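Local coordinates for protein DnaJ homolog subfamily C member 3 (Mus musculus, PDB 3IEG) that acts in the unfolded protein response as a TPR co-chaperone that binds misfolded proteins, stimulates the HSPA8 ATPase and restrains the kinase EIF2AK4, at residues Val151-Ala161 and Ala173-Lys184. Residues are numbered along the deposited sequence; the frame is centred on the assembly and turned at random.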
loop_
_atom_site.group_PDB
_atom_site.type_symbol
_atom_site.label_atom_id
_atom_site.label_comp_id
_atom_site.label_asym_id
_atom_site.label_seq_id
_atom_site.Cartn_x
_atom_site.Cartn_y
_atom_site.Cartn_z
ATOM N N VAL A 151 -6.619 -10.468 11.963
ATOM C CA VAL A 151 -6.223 -10.166 10.594
ATOM C C VAL A 151 -7.114 -9.116 9.933
ATOM O O VAL A 151 -6.716 -8.504 8.944
ATOM C CB VAL A 151 -6.151 -11.456 9.712
ATOM C CG1 VAL A 151 -4.960 -12.343 10.120
ATOM C CG2 VAL A 151 -7.459 -12.256 9.782
ATOM N N TRP A 152 -8.307 -8.899 10.472
ATOM C CA TRP A 152 -9.224 -7.912 9.910
ATOM C C TRP A 152 -9.330 -6.662 10.796
ATOM O O TRP A 152 -10.272 -5.871 10.675
ATOM C CB TRP A 152 -10.608 -8.525 9.654
ATOM C CG TRP A 152 -10.594 -9.769 8.793
ATOM C CD1 TRP A 152 -9.706 -10.078 7.790
ATOM C CD2 TRP A 152 -11.519 -10.854 8.853
ATOM N NE1 TRP A 152 -10.019 -11.297 7.237
ATOM C CE2 TRP A 152 -11.128 -11.796 7.868
ATOM C CE3 TRP A 152 -12.640 -11.131 9.648
ATOM C CZ2 TRP A 152 -11.817 -12.992 7.661
ATOM C CZ3 TRP A 152 -13.330 -12.329 9.442
ATOM C CH2 TRP A 152 -12.910 -13.243 8.455
ATOM N N ASP A 153 -8.355 -6.498 11.683
ATOM C CA ASP A 153 -8.263 -5.321 12.521
ATOM C C ASP A 153 -7.626 -4.192 11.713
ATOM O O ASP A 153 -6.402 -4.120 11.564
ATOM C CB ASP A 153 -7.440 -5.642 13.765
ATOM C CG ASP A 153 -7.491 -4.542 14.817
ATOM O OD1 ASP A 153 -7.580 -3.344 14.467
ATOM O OD2 ASP A 153 -7.424 -4.879 16.012
ATOM N N ALA A 154 -8.465 -3.317 11.174
ATOM C CA ALA A 154 -7.985 -2.264 10.291
ATOM C C ALA A 154 -7.150 -1.230 11.035
ATOM O O ALA A 154 -6.123 -0.800 10.534
ATOM C CB ALA A 154 -9.145 -1.601 9.552
ATOM N N GLU A 155 -7.579 -0.844 12.232
ATOM C CA GLU A 155 -6.937 0.267 12.940
ATOM C C GLU A 155 -5.525 -0.084 13.447
ATOM O O GLU A 155 -4.632 0.769 13.439
ATOM C CB GLU A 155 -7.802 0.830 14.090
ATOM C CG GLU A 155 -9.334 0.572 14.035
ATOM C CD GLU A 155 -9.994 0.870 12.690
ATOM O OE1 GLU A 155 -10.031 2.047 12.296
ATOM O OE2 GLU A 155 -10.495 -0.083 12.043
ATOM N N LEU A 156 -5.316 -1.327 13.877
ATOM C CA LEU A 156 -3.998 -1.763 14.338
ATOM C C LEU A 156 -3.040 -1.905 13.173
ATOM O O LEU A 156 -1.847 -1.689 13.313
ATOM C CB LEU A 156 -4.089 -3.065 15.123
ATOM C CG LEU A 156 -4.749 -2.966 16.494
ATOM C CD1 LEU A 156 -4.426 -4.217 17.301
ATOM C CD2 LEU A 156 -4.302 -1.707 17.238
ATOM N N ARG A 157 -3.589 -2.279 12.023
ATOM C CA ARG A 157 -2.901 -2.220 10.744
ATOM C C ARG A 157 -2.403 -0.809 10.444
ATOM O O ARG A 157 -1.249 -0.612 10.083
ATOM C CB ARG A 157 -3.872 -2.617 9.638
ATOM C CG ARG A 157 -3.219 -3.059 8.385
ATOM C CD ARG A 157 -3.000 -4.528 8.486
ATOM N NE ARG A 157 -2.129 -4.993 7.427
ATOM C CZ ARG A 157 -2.109 -6.244 7.014
ATOM N NH1 ARG A 157 -2.923 -7.119 7.584
ATOM N NH2 ARG A 157 -1.285 -6.607 6.041
ATOM N N GLU A 158 -3.291 0.165 10.575
ATOM C CA GLU A 158 -2.925 1.549 10.338
ATOM C C GLU A 158 -1.929 2.054 11.371
ATOM O O GLU A 158 -1.063 2.844 11.028
ATOM C CB GLU A 158 -4.163 2.441 10.292
ATOM C CG GLU A 158 -5.069 2.158 9.096
ATOM C CD GLU A 158 -6.289 3.065 9.048
ATOM O OE1 GLU A 158 -6.886 3.327 10.110
ATOM O OE2 GLU A 158 -6.651 3.526 7.946
ATOM N N LEU A 159 -2.046 1.593 12.618
ATOM C CA LEU A 159 -1.095 1.948 13.663
ATOM C C LEU A 159 0.308 1.422 13.373
ATOM O O LEU A 159 1.289 2.125 13.600
ATOM C CB LEU A 159 -1.561 1.465 15.034
ATOM C CG LEU A 159 -0.637 1.831 16.218
ATOM C CD1 LEU A 159 -0.755 3.303 16.577
ATOM C CD2 LEU A 159 -0.939 0.979 17.426
ATOM N N ARG A 160 0.403 0.201 12.864
ATOM C CA ARG A 160 1.680 -0.344 12.422
ATOM C C ARG A 160 2.253 0.481 11.269
ATOM O O ARG A 160 3.464 0.672 11.182
ATOM C CB ARG A 160 1.540 -1.808 11.997
ATOM C CG ARG A 160 2.865 -2.549 11.897
ATOM C CD ARG A 160 2.888 -3.445 10.684
ATOM N NE ARG A 160 2.770 -4.857 11.005
ATOM C CZ ARG A 160 2.220 -5.773 10.215
ATOM N NH1 ARG A 160 1.687 -5.444 9.048
ATOM N NH2 ARG A 160 2.178 -7.032 10.620
ATOM N N ALA A 161 1.381 0.969 10.393
ATOM C CA ALA A 161 1.808 1.819 9.299
ATOM C C ALA A 161 2.443 3.109 9.835
ATOM O O ALA A 161 3.516 3.512 9.376
ATOM C CB ALA A 161 0.645 2.120 8.363
ATOM N N ALA A 173 4.823 1.255 5.017
ATOM C CA ALA A 173 3.621 1.945 5.456
ATOM C C ALA A 173 2.537 1.962 4.380
ATOM O O ALA A 173 1.392 1.629 4.664
ATOM C CB ALA A 173 3.964 3.351 5.915
ATOM N N ILE A 174 2.893 2.326 3.146
ATOM C CA ILE A 174 1.932 2.298 2.026
ATOM C C ILE A 174 1.255 0.937 1.946
ATOM O O ILE A 174 0.040 0.845 1.757
ATOM C CB ILE A 174 2.559 2.685 0.628
ATOM C CG1 ILE A 174 3.674 1.714 0.199
ATOM C CG2 ILE A 174 3.124 4.121 0.636
ATOM C CD1 ILE A 174 3.291 0.571 -0.834
ATOM N N SER A 175 2.045 -0.116 2.117
ATOM C CA SER A 175 1.547 -1.474 1.987
ATOM C C SER A 175 0.530 -1.830 3.070
ATOM O O SER A 175 -0.508 -2.423 2.787
ATOM C CB SER A 175 2.712 -2.453 2.004
ATOM O OG SER A 175 2.240 -3.745 2.288
ATOM N N ASP A 176 0.834 -1.456 4.307
ATOM C CA ASP A 176 -0.092 -1.664 5.409
ATOM C C ASP A 176 -1.364 -0.862 5.252
ATOM O O ASP A 176 -2.441 -1.342 5.582
ATOM C CB ASP A 176 0.562 -1.309 6.734
ATOM C CG ASP A 176 1.264 -2.493 7.380
ATOM O OD1 ASP A 176 1.082 -3.656 6.928
ATOM O OD2 ASP A 176 2.003 -2.244 8.355
ATOM N N LEU A 177 -1.236 0.361 4.741
ATOM C CA LEU A 177 -2.392 1.215 4.507
ATOM C C LEU A 177 -3.263 0.702 3.371
ATOM O O LEU A 177 -4.486 0.818 3.433
ATOM C CB LEU A 177 -1.966 2.653 4.257
ATOM C CG LEU A 177 -1.366 3.362 5.467
ATOM C CD1 LEU A 177 -0.554 4.554 4.990
ATOM C CD2 LEU A 177 -2.430 3.779 6.458
ATOM N N LYS A 178 -2.639 0.122 2.351
ATOM C CA LYS A 178 -3.385 -0.487 1.260
ATOM C C LYS A 178 -4.155 -1.691 1.773
ATOM O O LYS A 178 -5.355 -1.819 1.506
ATOM C CB LYS A 178 -2.477 -0.887 0.095
ATOM C CG LYS A 178 -2.085 0.252 -0.821
ATOM C CD LYS A 178 -1.370 -0.282 -2.064
ATOM C CE LYS A 178 -1.160 0.805 -3.111
ATOM N NZ LYS A 178 -2.450 1.450 -3.518
ATOM N N ALA A 179 -3.478 -2.558 2.527
ATOM C CA ALA A 179 -4.147 -3.710 3.138
ATOM C C ALA A 179 -5.340 -3.255 3.981
ATOM O O ALA A 179 -6.442 -3.771 3.821
ATOM C CB ALA A 179 -3.178 -4.528 3.957
ATOM N N ALA A 180 -5.120 -2.255 4.833
ATOM C CA ALA A 180 -6.155 -1.688 5.698
ATOM C C ALA A 180 -7.361 -1.156 4.942
ATOM O O ALA A 180 -8.488 -1.221 5.443
ATOM C CB ALA A 180 -5.569 -0.576 6.560
ATOM N N SER A 181 -7.116 -0.611 3.752
ATOM C CA SER A 181 -8.167 -0.013 2.930
ATOM C C SER A 181 -9.120 -1.065 2.373
ATOM O O SER A 181 -10.295 -0.797 2.166
ATOM C CB SER A 181 -7.558 0.811 1.791
ATOM O OG SER A 181 -6.787 -0.007 0.938
ATOM N N LYS A 182 -8.596 -2.263 2.143
ATOM C CA LYS A 182 -9.404 -3.397 1.704
ATOM C C LYS A 182 -10.332 -3.946 2.804
ATOM O O LYS A 182 -11.217 -4.738 2.518
ATOM C CB LYS A 182 -8.494 -4.512 1.170
ATOM C CG LYS A 182 -7.935 -4.238 -0.218
ATOM C CD LYS A 182 -6.651 -5.017 -0.466
ATOM C CE LYS A 182 -5.863 -4.411 -1.643
ATOM N NZ LYS A 182 -4.367 -4.508 -1.458
ATOM N N LEU A 183 -10.133 -3.525 4.050
ATOM C CA LEU A 183 -10.882 -4.073 5.185
ATOM C C LEU A 183 -11.964 -3.117 5.647
ATOM O O LEU A 183 -12.946 -3.536 6.247
ATOM C CB LEU A 183 -9.940 -4.384 6.358
ATOM C CG LEU A 183 -8.787 -5.361 6.097
ATOM C CD1 LEU A 183 -7.714 -5.235 7.157
ATOM C CD2 LEU A 183 -9.283 -6.781 6.004
ATOM N N LYS A 184 -11.765 -1.835 5.358
ATOM C CA LYS A 184 -12.653 -0.753 5.775
ATOM C C LYS A 184 -13.245 -0.095 4.514
ATOM O O LYS A 184 -12.659 -0.179 3.434
ATOM C CB LYS A 184 -11.841 0.274 6.586
ATOM C CG LYS A 184 -12.556 0.860 7.798
ATOM C CD LYS A 184 -13.520 1.993 7.416
ATOM C CE LYS A 184 -14.852 1.931 8.188
ATOM N NZ LYS A 184 -14.753 2.557 9.543
HETATM O O HOH W 1 -12.933 0.305 11.070
#
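Ala-161 CB packs against Leu-177, 3.7 Å from its CG, and also touches the CB of Asp-176. Alanines stand where the backbones come nearest, Ala-154 by Ala-180 and Ala-161 by Ala-173, which fits the close approach. The axes of 154-161 and 173-181 approach to 8.3 Å and run nearly antiparallel, at 168°. Further along, Ala-180 CB sits 3.8 Å from Glu-158 CG and is also touched by Arg-157 CG. The methylenes of these two charged residues thus extend the apolar layer. At the far end, Leu-183 reaches the turn before helix 154-166. Its CD2 lies 3.8 Å from Trp-152 CD1, and its CB faces Ala-154 CB.

The polar edge centres on Asp-176. Arg-160 NH1 donates to Asp-176 OD1 at 2.8 Å in a weak, bent hydrogen bond that is part of a salt bridge. The guanidinium and carboxylate planes are only 20° apart. Arg-160 NH2 also pairs with Asp-144 of helix 136-149, linking this edge to the preceding repeat. Arg-157 makes a longer salt bridge, NE to Asp-176 OD1 at 3.5 Å, and its guanidinium plane stands almost perpendicular to that of the carboxylate. With CG anti to the backbone N and the chain bent at chi2 (89°), the Arg-157 guanidinium lies with one face over Ala-179 CB. At the other margin, a water joins Glu-155 OE2 to Lys-184 NZ.

The arrangement is the antiparallel helix A-helix B hairpin of a tetratricopeptide repeat, here TPR 5 of the P58(IPK) TPR domain.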